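PDB 4U5R: RhCC from Rhodococcus jostii, which probably acts as a cofactor-independent oxygenase of the tautomerase superfamily, and binds magnesium. Local coordinates for residues B[60-65]-B[92-97]; B[32-37]-B[69-74]; B[113-118]-B[129-134]. The protein carries 1 engineered substitution. All coordinates share one frame; numbering follows the deposited sequence.

Interaction 1. Residues B[60-65]-B[92-97]; sequences NFVRIR and PFIKER
Val62 and Ile64, on strand 61-68, share a single apolar partner across the contact: the side chain of Ile94, in the loop that follows helix 76-90. The delta methyl of Ile94 does most of the touching, with CD1 of Ile94 4.0 Å from CG1 of Val62 and 4.3 Å from CD1 of Ile64. Being two apart on a strand, Val62 and Ile64 present their side chains on the same face of the sheet, and one methyl reaches both. The gamma methyl of Ile94 adds a looser touch, its CG2 lying 4.2 Å from CB of Val62. Ile94 holds CG1 anti to its carbonyl carbon (chi1 -62°) and its chain is then extended at chi2, 168°, which carries CD1 forward over the strand. Val62 also packs on Ile5 and Pro8 of strand 2-8, and Ile94 on Tyr99.

The polar link is indirect. One water donates to OD1 of Asn60 at 2.6 Å and to the carbonyl O of Arg97 at 3.0 Å, bridging the residue just before the strand to the 95-97 turn of the loop. The amide ND2 of Asn60 is bonded to the carbonyl O of Gly98, so both ends of that amide are held by the same loop region.

Here the loop between helix 76-90 and the parallel strand 100-107 closes over the sheet, as in the beta-alpha-beta unit of the tautomerase superfamily.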
loop_
_atom_site.group_PDB
_atom_site.type_symbol
_atom_site.label_atom_id
_atom_site.label_comp_id
_atom_site.label_asym_id
_atom_site.label_seq_id
_atom_site.Cartn_x
_atom_site.Cartn_y
_atom_site.Cartn_z
ATOM N N ASN B 60 5.294 -17.585 11.635
ATOM C CA ASN B 60 3.988 -17.842 12.231
ATOM C C ASN B 60 3.215 -16.527 12.353
ATOM O O ASN B 60 2.414 -16.320 13.266
ATOM C CB ASN B 60 4.152 -18.528 13.594
ATOM C CG ASN B 60 2.844 -19.078 14.145
ATOM O OD1 ASN B 60 2.100 -19.769 13.451
ATOM N ND2 ASN B 60 2.543 -18.739 15.392
ATOM N N PHE B 61 3.431 -15.647 11.380
ATOM C CA PHE B 61 2.896 -14.301 11.484
ATOM C C PHE B 61 2.039 -13.941 10.272
ATOM O O PHE B 61 2.465 -14.120 9.127
ATOM C CB PHE B 61 4.057 -13.314 11.656
ATOM C CG PHE B 61 3.629 -11.902 11.970
ATOM C CD1 PHE B 61 3.349 -11.514 13.271
ATOM C CD2 PHE B 61 3.533 -10.958 10.962
ATOM C CE1 PHE B 61 2.958 -10.206 13.559
ATOM C CE2 PHE B 61 3.148 -9.654 11.245
ATOM C CZ PHE B 61 2.858 -9.281 12.540
ATOM N N VAL B 62 0.826 -13.457 10.540
ATOM C CA VAL B 62 -0.084 -13.006 9.493
ATOM C C VAL B 62 -0.202 -11.479 9.549
ATOM O O VAL B 62 -0.605 -10.910 10.563
ATOM C CB VAL B 62 -1.480 -13.669 9.633
ATOM C CG1 VAL B 62 -2.433 -13.111 8.573
ATOM C CG2 VAL B 62 -1.364 -15.192 9.517
ATOM N N ARG B 63 0.164 -10.807 8.464
ATOM C CA ARG B 63 0.059 -9.347 8.401
ATOM C C ARG B 63 -1.070 -8.938 7.461
ATOM O O ARG B 63 -1.087 -9.353 6.300
ATOM C CB ARG B 63 1.402 -8.743 7.949
ATOM C CG ARG B 63 1.549 -7.227 8.132
ATOM C CD ARG B 63 1.287 -6.847 9.583
ATOM N NE ARG B 63 1.637 -5.455 9.843
ATOM C CZ ARG B 63 0.832 -4.410 9.680
ATOM N NH1 ARG B 63 -0.406 -4.553 9.201
ATOM N NH2 ARG B 63 1.295 -3.201 9.976
ATOM N N ILE B 64 -1.999 -8.119 7.959
ATOM C CA ILE B 64 -3.163 -7.676 7.183
ATOM C C ILE B 64 -3.127 -6.163 6.989
ATOM O O ILE B 64 -2.863 -5.417 7.933
ATOM C CB ILE B 64 -4.497 -8.042 7.876
ATOM C CG1 ILE B 64 -4.555 -9.531 8.256
ATOM C CG2 ILE B 64 -5.682 -7.573 7.012
ATOM C CD1 ILE B 64 -4.335 -9.763 9.765
ATOM N N ARG B 65 -3.373 -5.705 5.767
ATOM C CA ARG B 65 -3.447 -4.270 5.496
ATOM C C ARG B 65 -4.614 -4.010 4.570
ATOM O O ARG B 65 -4.806 -4.744 3.631
ATOM C CB ARG B 65 -2.149 -3.758 4.862
ATOM C CG ARG B 65 -2.164 -2.263 4.591
ATOM C CD ARG B 65 -1.111 -1.842 3.568
ATOM N NE ARG B 65 -1.080 -0.382 3.506
ATOM C CZ ARG B 65 -1.939 0.350 2.812
ATOM N NH1 ARG B 65 -2.883 -0.240 2.082
ATOM N NH2 ARG B 65 -1.850 1.675 2.848
ATOM N N PRO B 92 -11.393 -16.819 13.878
ATOM C CA PRO B 92 -11.426 -18.275 13.660
ATOM C C PRO B 92 -10.307 -18.828 12.778
ATOM O O PRO B 92 -9.923 -19.999 12.946
ATOM C CB PRO B 92 -12.792 -18.491 12.993
ATOM C CG PRO B 92 -13.620 -17.363 13.517
ATOM C CD PRO B 92 -12.674 -16.195 13.497
ATOM N N PHE B 93 -9.768 -17.999 11.887
ATOM C CA PHE B 93 -8.734 -18.431 10.942
ATOM C C PHE B 93 -7.315 -18.082 11.373
ATOM O O PHE B 93 -6.356 -18.694 10.902
ATOM C CB PHE B 93 -8.997 -17.810 9.565
ATOM C CG PHE B 93 -10.359 -18.123 9.005
ATOM C CD1 PHE B 93 -10.566 -19.247 8.213
ATOM C CD2 PHE B 93 -11.426 -17.275 9.253
ATOM C CE1 PHE B 93 -11.827 -19.527 7.696
ATOM C CE2 PHE B 93 -12.686 -17.555 8.749
ATOM C CZ PHE B 93 -12.884 -18.680 7.961
ATOM N N ILE B 94 -7.185 -17.093 12.247
ATOM C CA ILE B 94 -5.870 -16.556 12.580
ATOM C C ILE B 94 -5.591 -16.700 14.087
ATOM O O ILE B 94 -4.830 -17.591 14.479
ATOM C CB ILE B 94 -5.760 -15.096 12.089
ATOM C CG1 ILE B 94 -5.910 -15.092 10.562
ATOM C CG2 ILE B 94 -4.414 -14.498 12.459
ATOM C CD1 ILE B 94 -6.105 -13.724 9.954
ATOM N N LYS B 95 -6.205 -15.873 14.931
ATOM C CA LYS B 95 -6.005 -16.004 16.383
ATOM C C LYS B 95 -6.191 -17.441 16.866
ATOM O O LYS B 95 -5.316 -17.981 17.554
ATOM C CB LYS B 95 -6.954 -15.078 17.156
ATOM C CG LYS B 95 -6.858 -15.208 18.684
ATOM C CD LYS B 95 -7.821 -14.249 19.385
ATOM C CE LYS B 95 -7.637 -14.254 20.900
ATOM N NZ LYS B 95 -6.371 -13.556 21.301
ATOM N N GLU B 96 -7.291 -18.070 16.463
ATOM C CA GLU B 96 -7.660 -19.379 17.018
ATOM C C GLU B 96 -6.885 -20.551 16.401
ATOM O O GLU B 96 -7.045 -21.695 16.835
ATOM C CB GLU B 96 -9.172 -19.592 16.873
ATOM C CG GLU B 96 -9.973 -18.623 17.741
ATOM C CD GLU B 96 -11.475 -18.675 17.493
ATOM O OE1 GLU B 96 -11.961 -19.669 16.918
ATOM O OE2 GLU B 96 -12.171 -17.707 17.872
ATOM N N ARG B 97 -6.027 -20.268 15.422
ATOM C CA ARG B 97 -5.117 -21.276 14.888
ATOM C C ARG B 97 -3.697 -21.033 15.389
ATOM O O ARG B 97 -2.752 -21.672 14.930
ATOM C CB ARG B 97 -5.144 -21.283 13.357
ATOM C CG ARG B 97 -6.488 -21.715 12.792
ATOM C CD ARG B 97 -6.381 -22.022 11.314
ATOM N NE ARG B 97 -7.687 -22.329 10.733
ATOM C CZ ARG B 97 -7.895 -22.545 9.435
ATOM N NH1 ARG B 97 -6.874 -22.504 8.582
ATOM N NH2 ARG B 97 -9.118 -22.816 8.993
HETATM O O HOH W 1 0.119 -21.371 14.167
#

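Interaction 2. Residues B[32-37]-B[69-74]; sequences VNLPRF and IARQME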
loop_
_atom_site.group_PDB
_atom_site.type_symbol
_atom_site.label_atom_id
_atom_site.label_comp_id
_atom_site.label_asym_id
_atom_site.label_seq_id
_atom_site.Cartn_x
_atom_site.Cartn_y
_atom_site.Cartn_z
ATOM N N VAL B 32 -23.179 -1.746 5.638
ATOM C CA VAL B 32 -23.347 -0.598 4.751
ATOM C C VAL B 32 -23.872 -0.985 3.354
ATOM O O VAL B 32 -23.776 -0.200 2.407
ATOM C CB VAL B 32 -22.007 0.188 4.647
ATOM C CG1 VAL B 32 -21.017 -0.509 3.721
ATOM C CG2 VAL B 32 -22.244 1.637 4.238
ATOM N N ASN B 33 -24.477 -2.172 3.260
ATOM C CA ASN B 33 -24.990 -2.752 2.007
ATOM C C ASN B 33 -24.163 -2.375 0.786
ATOM O O ASN B 33 -24.672 -1.898 -0.227
ATOM C CB ASN B 33 -26.459 -2.374 1.776
ATOM C CG ASN B 33 -27.090 -3.158 0.622
ATOM O OD1 ASN B 33 -26.932 -4.377 0.524
ATOM N ND2 ASN B 33 -27.809 -2.458 -0.249
ATOM N N LEU B 34 -22.864 -2.582 0.907
ATOM C CA LEU B 34 -21.963 -2.416 -0.210
ATOM C C LEU B 34 -22.180 -3.566 -1.186
ATOM O O LEU B 34 -22.451 -4.697 -0.770
ATOM C CB LEU B 34 -20.515 -2.400 0.285
ATOM C CG LEU B 34 -19.593 -1.258 -0.115
ATOM C CD1 LEU B 34 -20.281 0.055 0.155
ATOM C CD2 LEU B 34 -18.284 -1.352 0.662
ATOM N N PRO B 35 -22.052 -3.285 -2.486
ATOM C CA PRO B 35 -22.016 -4.371 -3.469
ATOM C C PRO B 35 -20.919 -5.359 -3.088
ATOM O O PRO B 35 -19.819 -4.923 -2.717
ATOM C CB PRO B 35 -21.698 -3.656 -4.786
ATOM C CG PRO B 35 -22.148 -2.237 -4.560
ATOM C CD PRO B 35 -21.933 -1.950 -3.106
ATOM N N ARG B 36 -21.220 -6.649 -3.134
ATOM C CA ARG B 36 -20.273 -7.645 -2.660
ATOM C C ARG B 36 -18.962 -7.545 -3.419
ATOM O O ARG B 36 -17.884 -7.661 -2.818
ATOM C CB ARG B 36 -20.858 -9.051 -2.787
ATOM C CG ARG B 36 -22.092 -9.290 -1.947
ATOM C CD ARG B 36 -22.644 -10.668 -2.242
ATOM N NE ARG B 36 -21.608 -11.657 -1.990
ATOM C CZ ARG B 36 -21.389 -12.201 -0.800
ATOM N NH1 ARG B 36 -20.412 -13.081 -0.642
ATOM N NH2 ARG B 36 -22.154 -11.861 0.233
ATOM N N PHE B 37 -19.033 -7.290 -4.724
ATOM C CA PHE B 37 -17.829 -7.319 -5.544
ATOM C C PHE B 37 -16.863 -6.149 -5.282
ATOM O O PHE B 37 -15.733 -6.203 -5.764
ATOM C CB PHE B 37 -18.173 -7.367 -7.042
ATOM C CG PHE B 37 -18.794 -6.107 -7.569
ATOM C CD1 PHE B 37 -18.011 -5.081 -8.076
ATOM C CD2 PHE B 37 -20.168 -5.976 -7.597
ATOM C CE1 PHE B 37 -18.600 -3.928 -8.565
ATOM C CE2 PHE B 37 -20.759 -4.823 -8.091
ATOM C CZ PHE B 37 -19.967 -3.805 -8.579
ATOM N N ILE B 69 -12.002 2.764 0.449
ATOM C CA ILE B 69 -12.131 3.692 -0.666
ATOM C C ILE B 69 -13.528 4.265 -0.787
ATOM O O ILE B 69 -13.692 5.456 -1.032
ATOM C CB ILE B 69 -11.779 3.000 -1.991
ATOM C CG1 ILE B 69 -10.482 2.203 -1.829
ATOM C CG2 ILE B 69 -11.674 4.028 -3.113
ATOM C CD1 ILE B 69 -10.334 1.033 -2.827
ATOM N N ALA B 70 -14.535 3.412 -0.618
ATOM C CA ALA B 70 -15.912 3.799 -0.904
ATOM C C ALA B 70 -16.487 4.688 0.198
ATOM O O ALA B 70 -17.196 5.656 -0.082
ATOM C CB ALA B 70 -16.778 2.556 -1.104
ATOM N N ARG B 71 -16.170 4.381 1.451
ATOM C CA ARG B 71 -16.730 5.134 2.566
ATOM C C ARG B 71 -15.639 5.711 3.460
ATOM O O ARG B 71 -14.547 5.148 3.568
ATOM C CB ARG B 71 -17.655 4.248 3.411
ATOM C CG ARG B 71 -18.830 3.615 2.671
ATOM C CD ARG B 71 -19.958 4.610 2.436
ATOM N NE ARG B 71 -21.236 3.943 2.181
ATOM C CZ ARG B 71 -21.621 3.491 0.991
ATOM N NH1 ARG B 71 -20.819 3.619 -0.059
ATOM N NH2 ARG B 71 -22.802 2.902 0.854
ATOM N N GLN B 72 -15.939 6.840 4.093
ATOM C CA GLN B 72 -15.120 7.350 5.182
ATOM C C GLN B 72 -15.775 6.983 6.502
ATOM O O GLN B 72 -16.999 6.894 6.587
ATOM C CB GLN B 72 -14.951 8.868 5.090
ATOM C CG GLN B 72 -13.712 9.330 4.347
ATOM C CD GLN B 72 -13.462 10.820 4.510
ATOM O OE1 GLN B 72 -14.398 11.622 4.539
ATOM N NE2 GLN B 72 -12.194 11.196 4.636
ATOM N N MET B 73 -14.960 6.771 7.527
ATOM C CA MET B 73 -15.472 6.521 8.867
ATOM C C MET B 73 -15.216 7.760 9.712
ATOM O O MET B 73 -14.068 8.083 10.019
ATOM C CB MET B 73 -14.813 5.284 9.476
ATOM C CG MET B 73 -15.142 4.002 8.736
ATOM S SD MET B 73 -14.264 2.560 9.368
ATOM C CE MET B 73 -12.575 2.955 8.931
ATOM N N GLU B 74 -16.289 8.457 10.076
ATOM C CA GLU B 74 -16.176 9.825 10.576
ATOM C C GLU B 74 -16.247 10.001 12.096
ATOM O O GLU B 74 -16.102 11.119 12.585
ATOM C CB GLU B 74 -17.260 10.690 9.929
ATOM C CG GLU B 74 -17.167 10.759 8.413
ATOM C CD GLU B 74 -18.135 11.763 7.819
ATOM O OE1 GLU B 74 -18.441 12.770 8.493
ATOM O OE2 GLU B 74 -18.596 11.542 6.681
#
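Two connecting loops of the tautomerase fold meet where Val32 and Leu34 pack against Arg71: residues 32-37 lead from helix 14-32 to strand 40-46, and residues 69-74 from strand 61-68 to helix 76-90. Asn33, with positive phi, marks the point at which the chain leaves the helix, and the side chains before and after it both turn to the other loop.

The guanidinium of Arg71 is the main object of the contact. CD1 of Leu34 sits over one face of it, 3.4 Å above the plane and displaced toward the rim, with its closest approach 3.6 Å to NH1 of Arg71. Leu34 and Arg71 run past each other in opposite directions. Val32 arrives obliquely to the same group: its CG2 is 3.3 Å from NE of Arg71 and 3.7 Å from NH2 of Arg71. CG2 lies anti to the backbone N of Val32, with CG1 (chi1 77°) in the more crowded place between N and the carbonyl carbon. A bend in the Arg71 chain at chi2, -78°, turns its flat end toward Val32 and Leu34. CD1 of Leu34 also makes a loose apolar touch with CB of Ala70 at 4.5 Å.

The charge itself is met elsewhere, by a salt bridge from NH2 of Arg71 to OE1 of Glu128 on helix 126-134, while Leu34 and Pro35 also touch Glu128. Ala70 is backed by Trp113.

The chemistry divides the work on Arg71: methyl groups pack against its planar end, and a carboxylate from a third element compensates its charge, which is likely to limit how far the guanidinium can turn.

Interaction 3. Residues B[113-118]-B[129-134]; sequences WRTQGL and KLWAKE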
loop_
_atom_site.group_PDB
_atom_site.type_symbol
_atom_site.label_atom_id
_atom_site.label_comp_id
_atom_site.label_asym_id
_atom_site.label_seq_id
_atom_site.Cartn_x
_atom_site.Cartn_y
_atom_site.Cartn_z
ATOM N N TRP B 113 -10.801 6.257 -8.111
ATOM C CA TRP B 113 -11.173 4.860 -8.009
ATOM C C TRP B 113 -12.125 4.518 -9.141
ATOM O O TRP B 113 -13.112 5.205 -9.342
ATOM C CB TRP B 113 -11.810 4.609 -6.637
ATOM C CG TRP B 113 -12.516 3.295 -6.479
ATOM C CD1 TRP B 113 -12.086 2.061 -6.899
ATOM C CD2 TRP B 113 -13.786 3.081 -5.850
ATOM N NE1 TRP B 113 -13.006 1.100 -6.553
ATOM C CE2 TRP B 113 -14.058 1.702 -5.912
ATOM C CE3 TRP B 113 -14.714 3.928 -5.235
ATOM C CZ2 TRP B 113 -15.230 1.146 -5.396
ATOM C CZ3 TRP B 113 -15.875 3.377 -4.723
ATOM C CH2 TRP B 113 -16.121 1.997 -4.802
ATOM N N ARG B 114 -11.824 3.469 -9.896
ATOM C CA ARG B 114 -12.730 3.013 -10.934
ATOM C C ARG B 114 -12.834 1.506 -10.818
ATOM O O ARG B 114 -11.860 0.836 -10.462
ATOM C CB ARG B 114 -12.235 3.407 -12.338
ATOM C CG ARG B 114 -12.017 4.907 -12.557
ATOM C CD ARG B 114 -13.361 5.619 -12.662
ATOM N NE ARG B 114 -13.233 7.030 -13.009
ATOM C CZ ARG B 114 -13.196 8.028 -12.127
ATOM N NH1 ARG B 114 -13.255 7.788 -10.814
ATOM N NH2 ARG B 114 -13.086 9.279 -12.563
ATOM N N THR B 115 -13.997 0.956 -11.125
ATOM C CA THR B 115 -14.108 -0.490 -11.220
ATOM C C THR B 115 -14.725 -0.852 -12.575
ATOM O O THR B 115 -15.720 -0.267 -12.985
ATOM C CB THR B 115 -14.911 -1.083 -10.047
ATOM O OG1 THR B 115 -14.838 -2.522 -10.103
ATOM C CG2 THR B 115 -16.366 -0.587 -10.051
ATOM N N GLN B 116 -14.097 -1.798 -13.271
ATOM C CA GLN B 116 -14.403 -2.113 -14.677
ATOM C C GLN B 116 -14.443 -0.851 -15.558
ATOM O O GLN B 116 -15.236 -0.760 -16.509
ATOM C CB GLN B 116 -15.727 -2.880 -14.785
ATOM C CG GLN B 116 -15.755 -3.969 -15.859
ATOM C CD GLN B 116 -15.045 -5.258 -15.463
ATOM O OE1 GLN B 116 -14.347 -5.331 -14.452
ATOM N NE2 GLN B 116 -15.245 -6.292 -16.258
ATOM N N GLY B 117 -13.579 0.106 -15.234
ATOM C CA GLY B 117 -13.484 1.371 -15.943
ATOM C C GLY B 117 -14.592 2.364 -15.628
ATOM O O GLY B 117 -14.634 3.435 -16.232
ATOM N N LEU B 118 -15.483 2.016 -14.699
ATOM C CA LEU B 118 -16.653 2.844 -14.392
ATOM C C LEU B 118 -16.473 3.643 -13.110
ATOM O O LEU B 118 -15.820 3.184 -12.173
ATOM C CB LEU B 118 -17.913 1.973 -14.265
ATOM C CG LEU B 118 -18.319 1.109 -15.463
ATOM C CD1 LEU B 118 -19.487 0.194 -15.115
ATOM C CD2 LEU B 118 -18.659 2.007 -16.655
ATOM N N LYS B 129 -27.372 0.706 -4.995
ATOM C CA LYS B 129 -28.235 -0.409 -4.636
ATOM C C LYS B 129 -28.455 -1.377 -5.794
ATOM O O LYS B 129 -28.572 -2.577 -5.587
ATOM C CB LYS B 129 -29.588 0.096 -4.132
ATOM C CG LYS B 129 -29.530 0.871 -2.826
ATOM C CD LYS B 129 -30.940 1.262 -2.381
ATOM C CE LYS B 129 -30.951 1.951 -1.019
ATOM N NZ LYS B 129 -30.338 3.307 -1.064
ATOM N N LEU B 130 -28.525 -0.846 -7.012
ATOM C CA LEU B 130 -28.674 -1.664 -8.214
ATOM C C LEU B 130 -27.435 -2.510 -8.488
ATOM O O LEU B 130 -27.516 -3.702 -8.797
ATOM C CB LEU B 130 -28.959 -0.764 -9.420
ATOM C CG LEU B 130 -29.401 -1.443 -10.714
ATOM C CD1 LEU B 130 -30.726 -2.162 -10.504
ATOM C CD2 LEU B 130 -29.524 -0.415 -11.837
ATOM N N TRP B 131 -26.282 -1.867 -8.379
ATOM C CA TRP B 131 -25.016 -2.574 -8.462
ATOM C C TRP B 131 -24.929 -3.699 -7.434
ATOM O O TRP B 131 -24.427 -4.777 -7.741
ATOM C CB TRP B 131 -23.857 -1.598 -8.268
ATOM C CG TRP B 131 -23.467 -0.825 -9.486
ATOM C CD1 TRP B 131 -24.268 -0.458 -10.536
ATOM C CD2 TRP B 131 -22.164 -0.320 -9.779
ATOM N NE1 TRP B 131 -23.535 0.249 -11.466
ATOM C CE2 TRP B 131 -22.241 0.345 -11.026
ATOM C CE3 TRP B 131 -20.936 -0.362 -9.109
ATOM C CZ2 TRP B 131 -21.140 0.958 -11.612
ATOM C CZ3 TRP B 131 -19.849 0.259 -9.682
ATOM C CH2 TRP B 131 -19.954 0.903 -10.930
ATOM N N ALA B 132 -25.429 -3.456 -6.225
ATOM C CA ALA B 132 -25.395 -4.473 -5.168
ATOM C C ALA B 132 -26.322 -5.650 -5.507
ATOM O O ALA B 132 -25.918 -6.816 -5.424
ATOM C CB ALA B 132 -25.765 -3.864 -3.823
ATOM N N LYS B 133 -27.542 -5.335 -5.936
ATOM C CA LYS B 133 -28.535 -6.352 -6.271
ATOM C C LYS B 133 -28.071 -7.239 -7.430
ATOM O O LYS B 133 -28.232 -8.466 -7.407
ATOM C CB LYS B 133 -29.870 -5.674 -6.613
ATOM C CG LYS B 133 -31.040 -6.622 -6.812
ATOM C CD LYS B 133 -32.307 -5.866 -7.192
ATOM C CE LYS B 133 -32.124 -5.114 -8.505
ATOM N NZ LYS B 133 -31.771 -6.028 -9.635
ATOM N N GLU B 134 -27.494 -6.615 -8.446
ATOM C CA GLU B 134 -27.008 -7.338 -9.610
ATOM C C GLU B 134 -25.669 -7.997 -9.343
ATOM O O GLU B 134 -25.291 -8.965 -10.007
ATOM C CB GLU B 134 -26.882 -6.391 -10.803
ATOM C CG GLU B 134 -28.205 -5.845 -11.273
ATOM C CD GLU B 134 -29.021 -6.893 -12.005
ATOM O OE1 GLU B 134 -28.433 -7.907 -12.445
ATOM O OE2 GLU B 134 -30.247 -6.703 -12.134
#
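Strand 113-115 ends in a type I' turn from Thr115 to Leu118, closed by backbone hydrogen bonds in both directions, Leu118 N to Thr115 O at 2.9 Å and Thr115 N to Leu118 O at 3.1 Å; the first and last residues of the turn both point their side chains at helix 126-134.

What they meet is the six-membered ring of Trp131. CG2 of Thr115 comes to 3.6 Å from CZ3 of Trp131 and also approaches its CH2, the methyl and the indole reaching for each other from opposite directions. Thr115 has OG1 anti to the backbone N (chi1 -173°), an orientation that leaves the methyl rather than the hydroxyl facing the indole. Leu118 crosses the same ring system obliquely, with CD1 3.9 Å from CZ2 of Trp131 and CB 4.1 Å from CH2 of Trp131. Both ends of the turn reach the six-membered ring at its outer rim from the same side of its plane, while the indole NE1 is bonded to the carbonyl O of Ile138. An alanine in place of Trp131 would be likely to leave the methyls of Thr115 and Leu118 without their partner and the carbonyl of Ile138 without its indole donor.

On the strand itself, NH1 of Arg114 donates to the carbonyl O of Trp113 at 3.0 Å, nearly straight at 162°, from above the carbonyl plane but within the plane of its own guanidinium. Residues 113-115 form an antiparallel ladder with a strand of the third subunit, and NE1 of Trp113 bonds to Glu102 of that subunit. The contact therefore joins helix 126-134 to a short intersubunit strand, an element by which trimers of the tautomerase superfamily extend their sheets from one subunit to the next.

Interactions 2 and 3 are neighbours, with centres about 12 Å apart: Ile69 and Ala70 pack on Trp113, Phe37 on Trp131 and Pro35 on Ala132, making one continuous patch that also touches the third subunit. Interaction 1 lies on the opposite side of the chain's centre, about 24 Å from interaction 2 and 30 Å from interaction 3, centre to centre. Strand 61-68 and helix 76-90 connect the two regions, since residues 60-65 and 69-74 lie at successive points of the chain. Interactions 1 and 2 interleave in sequence, and interaction 3 follows both. Interaction 1 sits at one end of the beta-alpha-beta unit; interactions 2 and 3 join loops at the other to strand 113-115 and helix 126-134.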